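Phosphotriesterase homology protein (Escherichia coli, PDB 1BF6) hydrolyses phosphorylated glyceryl acetates, and also aromatic acetates and propionates, using a pair of zinc ions. Local coordinates at residues N24-I35 with I243-N252; C186-I195 with Y215-M224. One frame throughout, in Å; residues are numbered along the deposited sequence.

Contact 1: residues N24-I35 with I243-N252. With SO4 (sulfate ion), chain F.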
loop_
_atom_site.group_PDB
_atom_site.type_symbol
_atom_site.label_atom_id
_atom_site.label_comp_id
_atom_site.label_asym_id
_atom_site.label_seq_id
_atom_site.Cartn_x
_atom_site.Cartn_y
_atom_site.Cartn_z
ATOM N N ASN A 24 -12.450 -14.191 -12.334
ATOM C CA ASN A 24 -11.179 -14.259 -13.038
ATOM C C ASN A 24 -10.106 -14.802 -12.099
ATOM O O ASN A 24 -9.711 -14.134 -11.134
ATOM C CB ASN A 24 -10.822 -12.842 -13.506
ATOM C CG ASN A 24 -9.612 -12.789 -14.437
ATOM O OD1 ASN A 24 -9.305 -11.727 -14.968
ATOM N ND2 ASN A 24 -8.937 -13.919 -14.648
ATOM N N VAL A 25 -9.644 -16.018 -12.384
ATOM C CA VAL A 25 -8.610 -16.666 -11.578
ATOM C C VAL A 25 -7.277 -15.873 -11.555
ATOM O O VAL A 25 -6.429 -16.101 -10.689
ATOM C CB VAL A 25 -8.384 -18.135 -12.055
ATOM C CG1 VAL A 25 -7.815 -18.157 -13.482
ATOM C CG2 VAL A 25 -7.486 -18.888 -11.077
ATOM N N ASP A 26 -7.109 -14.936 -12.491
ATOM C CA ASP A 26 -5.903 -14.110 -12.554
ATOM C C ASP A 26 -5.844 -13.245 -11.283
ATOM O O ASP A 26 -4.761 -12.955 -10.752
ATOM C CB ASP A 26 -5.932 -13.207 -13.796
ATOM C CG ASP A 26 -4.568 -12.609 -14.126
ATOM O OD1 ASP A 26 -3.554 -13.268 -13.840
ATOM O OD2 ASP A 26 -4.506 -11.491 -14.678
ATOM N N CYS A 27 -7.029 -12.861 -10.807
ATOM C CA CYS A 27 -7.192 -12.046 -9.606
ATOM C C CYS A 27 -7.011 -12.825 -8.292
ATOM O O CYS A 27 -7.180 -12.265 -7.202
ATOM C CB CYS A 27 -8.546 -11.339 -9.644
ATOM S SG CYS A 27 -8.698 -10.228 -11.036
ATOM N N ARG A 28 -6.710 -14.117 -8.407
ATOM C CA ARG A 28 -6.444 -14.958 -7.252
ATOM C C ARG A 28 -4.920 -15.129 -7.157
ATOM O O ARG A 28 -4.355 -16.138 -7.616
ATOM C CB ARG A 28 -7.138 -16.324 -7.377
ATOM C CG ARG A 28 -6.850 -17.269 -6.212
ATOM C CD ARG A 28 -7.979 -18.280 -5.974
ATOM N NE ARG A 28 -8.218 -19.194 -7.094
ATOM C CZ ARG A 28 -7.511 -20.299 -7.339
ATOM N NH1 ARG A 28 -6.493 -20.649 -6.551
ATOM N NH2 ARG A 28 -7.840 -21.080 -8.360
ATOM N N LEU A 29 -4.254 -14.117 -6.602
ATOM C CA LEU A 29 -2.796 -14.149 -6.451
ATOM C C LEU A 29 -2.453 -14.972 -5.211
ATOM O O LEU A 29 -2.410 -14.449 -4.096
ATOM C CB LEU A 29 -2.249 -12.719 -6.339
ATOM C CG LEU A 29 -0.730 -12.568 -6.249
ATOM C CD1 LEU A 29 -0.083 -12.979 -7.572
ATOM C CD2 LEU A 29 -0.397 -11.130 -5.931
ATOM N N ASP A 30 -2.215 -16.268 -5.416
ATOM C CA ASP A 30 -1.913 -17.182 -4.320
ATOM C C ASP A 30 -0.926 -18.292 -4.697
ATOM O O ASP A 30 -0.928 -19.359 -4.081
ATOM C CB ASP A 30 -3.216 -17.823 -3.811
ATOM C CG ASP A 30 -3.864 -18.774 -4.837
ATOM O OD1 ASP A 30 -3.515 -18.734 -6.043
ATOM O OD2 ASP A 30 -4.734 -19.574 -4.426
ATOM N N GLN A 31 -0.100 -18.049 -5.711
ATOM C CA GLN A 31 0.863 -19.053 -6.157
ATOM C C GLN A 31 2.124 -18.981 -5.314
ATOM O O GLN A 31 3.061 -18.238 -5.608
ATOM C CB GLN A 31 1.142 -18.874 -7.642
ATOM C CG GLN A 31 -0.143 -18.946 -8.471
ATOM C CD GLN A 31 0.099 -18.890 -9.964
ATOM O OE1 GLN A 31 0.430 -17.843 -10.510
ATOM N NE2 GLN A 31 -0.096 -20.020 -10.639
ATOM N N TYR A 32 2.116 -19.780 -4.258
ATOM C CA TYR A 32 3.181 -19.831 -3.281
ATOM C C TYR A 32 4.623 -19.881 -3.772
ATOM O O TYR A 32 5.419 -19.009 -3.418
ATOM C CB TYR A 32 2.930 -20.973 -2.305
ATOM C CG TYR A 32 3.871 -20.956 -1.128
ATOM C CD1 TYR A 32 3.844 -19.906 -0.204
ATOM C CD2 TYR A 32 4.791 -21.984 -0.938
ATOM C CE1 TYR A 32 4.713 -19.887 0.878
ATOM C CE2 TYR A 32 5.661 -21.978 0.139
ATOM C CZ TYR A 32 5.618 -20.927 1.046
ATOM O OH TYR A 32 6.465 -20.941 2.125
ATOM N N ALA A 33 4.974 -20.925 -4.522
ATOM C CA ALA A 33 6.340 -21.072 -5.026
ATOM C C ALA A 33 6.796 -19.830 -5.790
ATOM O O ALA A 33 7.872 -19.292 -5.520
ATOM C CB ALA A 33 6.459 -22.325 -5.898
ATOM N N PHE A 34 5.957 -19.354 -6.704
ATOM C CA PHE A 34 6.276 -18.169 -7.494
ATOM C C PHE A 34 6.467 -16.933 -6.624
ATOM O O PHE A 34 7.388 -16.150 -6.857
ATOM C CB PHE A 34 5.177 -17.876 -8.509
ATOM C CG PHE A 34 5.027 -18.922 -9.569
ATOM C CD1 PHE A 34 6.000 -19.891 -9.759
ATOM C CD2 PHE A 34 3.908 -18.920 -10.394
ATOM C CE1 PHE A 34 5.863 -20.840 -10.754
ATOM C CE2 PHE A 34 3.759 -19.867 -11.396
ATOM C CZ PHE A 34 4.739 -20.827 -11.573
ATOM N N ILE A 35 5.580 -16.737 -5.648
ATOM C CA ILE A 35 5.676 -15.573 -4.769
ATOM C C ILE A 35 6.943 -15.634 -3.919
ATOM O O ILE A 35 7.615 -14.621 -3.760
ATOM C CB ILE A 35 4.361 -15.334 -3.938
ATOM C CG1 ILE A 35 3.529 -14.245 -4.674
ATOM C CG2 ILE A 35 4.690 -14.844 -2.525
ATOM C CD1 ILE A 35 4.311 -13.284 -5.609
ATOM N N ILE A 243 1.417 -5.146 -6.986
ATOM C CA ILE A 243 1.184 -6.406 -7.711
ATOM C C ILE A 243 -0.137 -6.988 -7.177
ATOM O O ILE A 243 -0.342 -7.060 -5.957
ATOM C CB ILE A 243 2.335 -7.424 -7.491
ATOM C CG1 ILE A 243 3.643 -6.899 -8.100
ATOM C CG2 ILE A 243 1.972 -8.781 -8.065
ATOM C CD1 ILE A 243 3.559 -6.581 -9.579
ATOM N N THR A 244 -1.019 -7.386 -8.094
ATOM C CA THR A 244 -2.337 -7.915 -7.736
ATOM C C THR A 244 -2.785 -9.146 -8.538
ATOM O O THR A 244 -3.736 -9.817 -8.147
ATOM C CB THR A 244 -3.436 -6.837 -7.952
ATOM O OG1 THR A 244 -3.444 -6.428 -9.327
ATOM C CG2 THR A 244 -3.208 -5.601 -7.078
ATOM N N ARG A 245 -2.099 -9.444 -9.642
ATOM C CA ARG A 245 -2.476 -10.565 -10.509
ATOM C C ARG A 245 -1.390 -11.586 -10.777
ATOM O O ARG A 245 -0.204 -11.275 -10.722
ATOM C CB ARG A 245 -2.935 -10.019 -11.858
ATOM C CG ARG A 245 -4.153 -9.130 -11.784
ATOM C CD ARG A 245 -4.371 -8.455 -13.111
ATOM N NE ARG A 245 -5.659 -7.775 -13.172
ATOM C CZ ARG A 245 -6.621 -8.090 -14.034
ATOM N NH1 ARG A 245 -6.441 -9.086 -14.901
ATOM N NH2 ARG A 245 -7.743 -7.377 -14.067
ATOM N N ARG A 246 -1.805 -12.812 -11.081
ATOM C CA ARG A 246 -0.862 -13.886 -11.405
ATOM C C ARG A 246 -0.057 -13.482 -12.654
ATOM O O ARG A 246 1.143 -13.745 -12.739
ATOM C CB ARG A 246 -1.607 -15.199 -11.686
ATOM C CG ARG A 246 -2.349 -15.772 -10.492
ATOM C CD ARG A 246 -3.158 -17.003 -10.895
ATOM N NE ARG A 246 -3.588 -17.800 -9.746
ATOM C CZ ARG A 246 -3.958 -19.078 -9.819
ATOM N NH1 ARG A 246 -3.954 -19.710 -10.989
ATOM N NH2 ARG A 246 -4.327 -19.731 -8.725
ATOM N N SER A 247 -0.715 -12.791 -13.584
ATOM C CA SER A 247 -0.072 -12.358 -14.822
ATOM C C SER A 247 1.018 -11.306 -14.610
ATOM O O SER A 247 1.765 -10.980 -15.536
ATOM C CB SER A 247 -1.111 -11.886 -15.854
ATOM O OG SER A 247 -1.858 -10.766 -15.415
ATOM N N HIS A 248 1.097 -10.768 -13.393
ATOM C CA HIS A 248 2.126 -9.784 -13.047
ATOM C C HIS A 248 3.436 -10.495 -12.653
ATOM O O HIS A 248 4.512 -9.896 -12.688
ATOM C CB HIS A 248 1.666 -8.893 -11.876
ATOM C CG HIS A 248 0.521 -7.981 -12.202
ATOM N ND1 HIS A 248 -0.326 -7.479 -11.234
ATOM C CD2 HIS A 248 0.107 -7.444 -13.374
ATOM C CE1 HIS A 248 -1.205 -6.668 -11.793
ATOM N NE2 HIS A 248 -0.964 -6.630 -13.092
ATOM N N LEU A 249 3.326 -11.756 -12.245
ATOM C CA LEU A 249 4.468 -12.560 -11.827
ATOM C C LEU A 249 5.350 -12.945 -13.021
ATOM O O LEU A 249 4.850 -13.189 -14.114
ATOM C CB LEU A 249 3.984 -13.817 -11.105
ATOM C CG LEU A 249 3.037 -13.595 -9.905
ATOM C CD1 LEU A 249 2.757 -14.938 -9.234
ATOM C CD2 LEU A 249 3.640 -12.607 -8.914
ATOM N N LYS A 250 6.663 -12.963 -12.807
ATOM C CA LYS A 250 7.610 -13.299 -13.875
ATOM C C LYS A 250 7.392 -14.703 -14.450
ATOM O O LYS A 250 7.467 -14.887 -15.663
ATOM C CB LYS A 250 9.064 -13.108 -13.401
ATOM C CG LYS A 250 9.398 -11.647 -13.060
ATOM C CD LYS A 250 10.892 -11.353 -13.007
ATOM C CE LYS A 250 11.589 -12.057 -11.866
ATOM N NZ LYS A 250 11.219 -11.477 -10.546
ATOM N N ALA A 251 7.101 -15.676 -13.587
ATOM C CA ALA A 251 6.858 -17.057 -14.015
ATOM C C ALA A 251 5.674 -17.171 -14.987
ATOM O O ALA A 251 5.570 -18.153 -15.721
ATOM C CB ALA A 251 6.631 -17.959 -12.805
ATOM N N ASN A 252 4.783 -16.179 -14.965
ATOM C CA ASN A 252 3.616 -16.142 -15.847
ATOM C C ASN A 252 3.776 -15.138 -16.987
ATOM O O ASN A 252 2.795 -14.710 -17.586
ATOM C CB ASN A 252 2.349 -15.827 -15.044
ATOM C CG ASN A 252 2.011 -16.912 -14.065
ATOM O OD1 ASN A 252 2.128 -18.093 -14.376
ATOM N ND2 ASN A 252 1.615 -16.524 -12.856
HETATM S S SO4 F . -5.198 -4.056 -11.608
HETATM O O1 SO4 F . -6.010 -4.361 -12.784
HETATM O O2 SO4 F . -5.518 -5.063 -10.509
HETATM O O3 SO4 F . -3.672 -4.152 -11.884
HETATM O O4 SO4 F . -5.476 -2.622 -11.164
HETATM O O HOH W 1 -6.252 -9.613 -7.095
HETATM O O HOH W 2 0.353 -20.086 -13.619
#
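Val25 CG2 lies over one face of the Arg246 guanidinium, where two connecting segments of the TIM barrel meet, the one that follows strand 7-12 and the loop that follows strand 237-239. The backbone O of Asp26 accepts the N-H of Arg246, while its carboxylate receives the start of the 3-10 turn 246-248: OD1 takes Ser247 N at 2.9 Å through its syn lone pair, and OD2 takes Ser247 OG at 2.8 Å in the same way. The anti lone pair of OD2 is used by Arg245 NH1, so both oxygens of this short acid are engaged. One water joins Cys27 O to Thr244 O. Arg28 O receives Arg246 NE at 2.8 Å, and Leu29 inserts CD1 against Leu249 CD1. Asp30 OD1 holds Arg246 NH2 at 3.0 Å in a salt bridge between nearly coplanar groups, its OD2 pairing with Arg28 NH1; the shared acid probably offsets the charge of the two neighbouring guanidinium groups. The Gln31 amide stacks on the other face of the Arg246 guanidinium, planes 3° apart. Arg246 reaches this slot because its chain is extended from CG to NE. A leucine in its place would probably leave Arg28 O and Asp30 OD1 without their donor and Gln31 without its flat partner. Gln31 OE1 accepts Asn252 ND2. Beyond it, the methyl CB of Ala251 sits 3.4 Å from the centroid of the Phe34 ring, only 3° off the ring normal, a CH-pi contact.

Contact 2: residues C186-I195 with Y215-M224. With SO4 (sulfate ion), chain E; SO4 (sulfate ion), chain F.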
loop_
_atom_site.group_PDB
_atom_site.type_symbol
_atom_site.label_atom_id
_atom_site.label_comp_id
_atom_site.label_asym_id
_atom_site.label_seq_id
_atom_site.Cartn_x
_atom_site.Cartn_y
_atom_site.Cartn_z
ATOM N N CYS A 186 -1.199 7.695 -6.049
ATOM C CA CYS A 186 -1.239 9.092 -6.470
ATOM C C CYS A 186 -0.645 9.261 -7.864
ATOM O O CYS A 186 -0.668 10.358 -8.421
ATOM C CB CYS A 186 -0.447 9.972 -5.498
ATOM S SG CYS A 186 -1.097 10.023 -3.819
ATOM N N ASP A 187 -0.182 8.149 -8.432
ATOM C CA ASP A 187 0.491 8.146 -9.733
ATOM C C ASP A 187 -0.243 7.467 -10.910
ATOM O O ASP A 187 0.366 6.723 -11.677
ATOM C CB ASP A 187 1.885 7.518 -9.551
ATOM C CG ASP A 187 1.822 6.045 -9.140
ATOM O OD1 ASP A 187 0.777 5.600 -8.600
ATOM O OD2 ASP A 187 2.818 5.309 -9.350
ATOM N N LEU A 188 -1.535 7.741 -11.068
ATOM C CA LEU A 188 -2.304 7.165 -12.177
ATOM C C LEU A 188 -2.780 8.226 -13.179
ATOM O O LEU A 188 -3.513 7.932 -14.122
ATOM C CB LEU A 188 -3.469 6.318 -11.649
ATOM C CG LEU A 188 -3.035 4.969 -11.076
ATOM C CD1 LEU A 188 -4.149 4.314 -10.263
ATOM C CD2 LEU A 188 -2.588 4.073 -12.209
ATOM N N LYS A 189 -2.309 9.454 -12.989
ATOM C CA LYS A 189 -2.635 10.584 -13.857
ATOM C C LYS A 189 -1.738 11.759 -13.457
ATOM O O LYS A 189 -1.020 11.673 -12.452
ATOM C CB LYS A 189 -4.107 10.989 -13.698
ATOM C CG LYS A 189 -4.436 11.591 -12.347
ATOM C CD LYS A 189 -5.819 12.184 -12.335
ATOM C CE LYS A 189 -6.201 12.618 -10.938
ATOM N NZ LYS A 189 -7.596 13.114 -10.914
ATOM N N ASP A 190 -1.735 12.818 -14.271
ATOM C CA ASP A 190 -0.963 14.025 -13.974
ATOM C C ASP A 190 -1.683 14.503 -12.721
ATOM O O ASP A 190 -2.832 14.937 -12.784
ATOM C CB ASP A 190 -1.081 15.054 -15.113
ATOM C CG ASP A 190 -0.364 14.609 -16.407
ATOM O OD1 ASP A 190 0.375 13.605 -16.382
ATOM O OD2 ASP A 190 -0.537 15.274 -17.457
ATOM N N ASN A 191 -1.006 14.383 -11.586
ATOM C CA ASN A 191 -1.614 14.682 -10.293
ATOM C C ASN A 191 -0.742 15.567 -9.385
ATOM O O ASN A 191 -0.904 15.558 -8.163
ATOM C CB ASN A 191 -1.852 13.308 -9.635
ATOM C CG ASN A 191 -2.898 13.327 -8.523
ATOM O OD1 ASN A 191 -2.879 12.457 -7.653
ATOM N ND2 ASN A 191 -3.837 14.263 -8.581
ATOM N N LEU A 192 0.144 16.367 -9.976
ATOM C CA LEU A 192 1.044 17.207 -9.181
ATOM C C LEU A 192 0.369 18.188 -8.223
ATOM O O LEU A 192 0.739 18.262 -7.054
ATOM C CB LEU A 192 2.047 17.946 -10.077
ATOM C CG LEU A 192 3.256 18.528 -9.349
ATOM C CD1 LEU A 192 3.995 17.434 -8.586
ATOM C CD2 LEU A 192 4.176 19.198 -10.353
ATOM N N ASP A 193 -0.639 18.911 -8.698
ATOM C CA ASP A 193 -1.315 19.884 -7.843
ATOM C C ASP A 193 -1.826 19.252 -6.568
ATOM O O ASP A 193 -1.476 19.699 -5.478
ATOM C CB ASP A 193 -2.442 20.588 -8.590
ATOM C CG ASP A 193 -1.924 21.473 -9.702
ATOM O OD1 ASP A 193 -0.878 22.137 -9.503
ATOM O OD2 ASP A 193 -2.553 21.497 -10.782
ATOM N N ASN A 194 -2.591 18.172 -6.707
ATOM C CA ASN A 194 -3.126 17.476 -5.547
ATOM C C ASN A 194 -2.013 16.932 -4.653
ATOM O O ASN A 194 -2.099 17.018 -3.437
ATOM C CB ASN A 194 -4.025 16.316 -5.973
ATOM C CG ASN A 194 -5.389 16.765 -6.492
ATOM O OD1 ASN A 194 -6.101 15.967 -7.103
ATOM N ND2 ASN A 194 -5.758 18.025 -6.256
ATOM N N ILE A 195 -0.982 16.344 -5.257
ATOM C CA ILE A 195 0.120 15.778 -4.488
ATOM C C ILE A 195 0.818 16.835 -3.629
ATOM O O ILE A 195 1.120 16.583 -2.464
ATOM C CB ILE A 195 1.139 15.038 -5.416
ATOM C CG1 ILE A 195 0.527 13.732 -5.922
ATOM C CG2 ILE A 195 2.435 14.717 -4.669
ATOM C CD1 ILE A 195 1.392 13.013 -6.918
ATOM N N TYR A 215 -2.261 2.244 -17.772
ATOM C CA TYR A 215 -3.098 3.168 -17.010
ATOM C C TYR A 215 -2.465 4.550 -17.096
ATOM O O TYR A 215 -3.134 5.548 -17.368
ATOM C CB TYR A 215 -3.151 2.764 -15.531
ATOM C CG TYR A 215 -4.005 1.559 -15.199
ATOM C CD1 TYR A 215 -5.246 1.359 -15.811
ATOM C CD2 TYR A 215 -3.599 0.648 -14.218
ATOM C CE1 TYR A 215 -6.062 0.287 -15.448
ATOM C CE2 TYR A 215 -4.400 -0.423 -13.847
ATOM C CZ TYR A 215 -5.630 -0.599 -14.461
ATOM O OH TYR A 215 -6.431 -1.655 -14.082
ATOM N N TYR A 216 -1.150 4.579 -16.891
ATOM C CA TYR A 216 -0.374 5.817 -16.890
ATOM C C TYR A 216 1.083 5.411 -17.145
ATOM O O TYR A 216 1.548 4.410 -16.602
ATOM C CB TYR A 216 -0.524 6.464 -15.508
ATOM C CG TYR A 216 0.003 7.867 -15.369
ATOM C CD1 TYR A 216 -0.581 8.928 -16.055
ATOM C CD2 TYR A 216 1.066 8.140 -14.511
ATOM C CE1 TYR A 216 -0.113 10.233 -15.883
ATOM C CE2 TYR A 216 1.530 9.428 -14.331
ATOM C CZ TYR A 216 0.943 10.465 -15.012
ATOM O OH TYR A 216 1.407 11.742 -14.810
ATOM N N PRO A 217 1.818 6.182 -17.965
ATOM C CA PRO A 217 3.216 5.827 -18.247
ATOM C C PRO A 217 4.275 6.130 -17.175
ATOM O O PRO A 217 4.258 7.194 -16.548
ATOM C CB PRO A 217 3.493 6.566 -19.555
ATOM C CG PRO A 217 2.664 7.801 -19.431
ATOM C CD PRO A 217 1.376 7.325 -18.791
ATOM N N ASP A 218 5.197 5.187 -16.987
ATOM C CA ASP A 218 6.304 5.332 -16.029
ATOM C C ASP A 218 7.106 6.608 -16.300
ATOM O O ASP A 218 7.659 7.209 -15.371
ATOM C CB ASP A 218 7.256 4.126 -16.075
ATOM C CG ASP A 218 6.779 2.947 -15.241
ATOM O OD1 ASP A 218 5.873 3.101 -14.383
ATOM O OD2 ASP A 218 7.325 1.840 -15.435
ATOM N N GLU A 219 7.194 6.999 -17.572
ATOM C CA GLU A 219 7.915 8.212 -17.954
ATOM C C GLU A 219 7.302 9.431 -17.259
ATOM O O GLU A 219 8.011 10.360 -16.859
ATOM C CB GLU A 219 7.869 8.408 -19.474
ATOM C CG GLU A 219 8.560 9.686 -19.941
ATOM C CD GLU A 219 8.467 9.913 -21.451
ATOM O OE1 GLU A 219 7.800 9.107 -22.146
ATOM O OE2 GLU A 219 9.063 10.905 -21.941
ATOM N N LYS A 220 5.978 9.426 -17.127
ATOM C CA LYS A 220 5.279 10.520 -16.469
ATOM C C LYS A 220 5.384 10.425 -14.947
ATOM O O LYS A 220 5.372 11.447 -14.270
ATOM C CB LYS A 220 3.835 10.601 -16.941
ATOM C CG LYS A 220 3.724 11.043 -18.383
ATOM C CD LYS A 220 2.295 11.318 -18.793
ATOM C CE LYS A 220 2.264 11.854 -20.221
ATOM N NZ LYS A 220 0.907 12.314 -20.630
ATOM N N ARG A 221 5.505 9.207 -14.422
ATOM C CA ARG A 221 5.691 9.006 -12.983
ATOM C C ARG A 221 7.075 9.599 -12.655
ATOM O O ARG A 221 7.243 10.324 -11.669
ATOM C CB ARG A 221 5.677 7.509 -12.614
ATOM C CG ARG A 221 4.325 6.798 -12.791
ATOM C CD ARG A 221 4.375 5.377 -12.243
ATOM N NE ARG A 221 3.046 4.767 -12.273
ATOM C CZ ARG A 221 2.493 4.187 -13.339
ATOM N NH1 ARG A 221 3.155 4.098 -14.490
ATOM N NH2 ARG A 221 1.222 3.796 -13.289
ATOM N N ILE A 222 8.054 9.314 -13.517
ATOM C CA ILE A 222 9.413 9.826 -13.338
ATOM C C ILE A 222 9.420 11.359 -13.359
ATOM O O ILE A 222 10.057 11.983 -12.507
ATOM C CB ILE A 222 10.395 9.209 -14.400
ATOM C CG1 ILE A 222 10.749 7.776 -13.980
ATOM C CG2 ILE A 222 11.654 10.063 -14.549
ATOM C CD1 ILE A 222 11.471 6.971 -15.047
ATOM N N ALA A 223 8.659 11.957 -14.279
ATOM C CA ALA A 223 8.576 13.416 -14.383
ATOM C C ALA A 223 7.993 14.006 -13.082
ATOM O O ALA A 223 8.467 15.041 -12.604
ATOM C CB ALA A 223 7.737 13.816 -15.573
ATOM N N MET A 224 6.982 13.343 -12.512
ATOM C CA MET A 224 6.384 13.819 -11.262
ATOM C C MET A 224 7.376 13.661 -10.119
ATOM O O MET A 224 7.479 14.543 -9.269
ATOM C CB MET A 224 5.062 13.097 -10.939
ATOM C CG MET A 224 3.898 13.527 -11.823
ATOM S SD MET A 224 2.259 13.327 -11.040
ATOM C CE MET A 224 2.084 11.568 -11.120
HETATM S S SO4 E . -9.622 14.482 -8.034
HETATM O O1 SO4 E . -10.435 14.406 -9.245
HETATM O O2 SO4 E . -10.389 13.878 -6.857
HETATM O O3 SO4 E . -8.288 13.696 -8.159
HETATM O O4 SO4 E . -9.253 15.943 -7.779
HETATM S S SO4 F . -5.198 -4.056 -11.608
HETATM O O1 SO4 F . -6.010 -4.361 -12.784
HETATM O O2 SO4 F . -5.518 -5.063 -10.509
HETATM O O3 SO4 F . -3.672 -4.152 -11.884
HETATM O O4 SO4 F . -5.476 -2.622 -11.164
HETATM O O HOH W 3 -4.259 8.669 -16.717
#
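The Tyr216 ring lies with one face against the backbone of Leu188 and Lys189, the peptide nitrogen of Lys189 standing 3.5 Å above the plane near its centre. At the ring edge its hydroxyl OH donates to Asp190 OD1 at 2.6 Å, on the anti lone pair, with ring and carboxylate planes 75° apart. Tyrosine suits the place, since its flat face covers a peptide and its polar end meets an acid. The ring is placed over the loop because CG stands opposite the backbone N (chi1 -170°). The guanidinium of Arg221 meets Asp187 at its edge: NE reaches OD2 at 3.0 Å, in the guanidinium plane but from above the carboxylate, whose plane is turned 81° away. NH1 forms a salt bridge, with a weak hydrogen bond, to Asp218 OD1, so one buried arginine is flanked by two acids; Thr209 OG1 bonds both Asp187 OD1 and Arg221 NH2. Met224, bent at its last torsion, fits its flexible thioether against the loop, with CE 3.4 Å from Lys189 O and SD accepting a weak bond from Asn191 N at 3.5 Å. Leu188 CD2 packs on Tyr215 CB at 3.6 Å. Helices 192-200 and 218-230 follow successive parallel strands, 181-183 and 204-207, and the contact thus joins neighbouring beta-alpha units of a TIM barrel, beside the zinc ligand His185, which lies just after strand 181-183.

In the fold
Contact 2 is nested in sequence inside the long loop closed by contact 1. Their centres lie 26 Å apart and their nearest atoms about 6 Å, without touching, yet one sulfate, probably from the crystallisation liquor, bridges them: Thr244 OG1 of contact 1 and Tyr215 OH of contact 2 both donate to it, with Lys212 NZ as a further donor. Both contacts involve loops near the two-zinc site. The side chain of Thr244 comes within about 4 Å of a zinc ion and of the zinc ligands His13 and Asp242, whereas that of Leu188 stays about 8 Å from a zinc ion but about 4 Å from the His185 side chain. Through these residues each contact approaches the two-zinc site, consistent with a place on the rim at the catalytic end of the barrel.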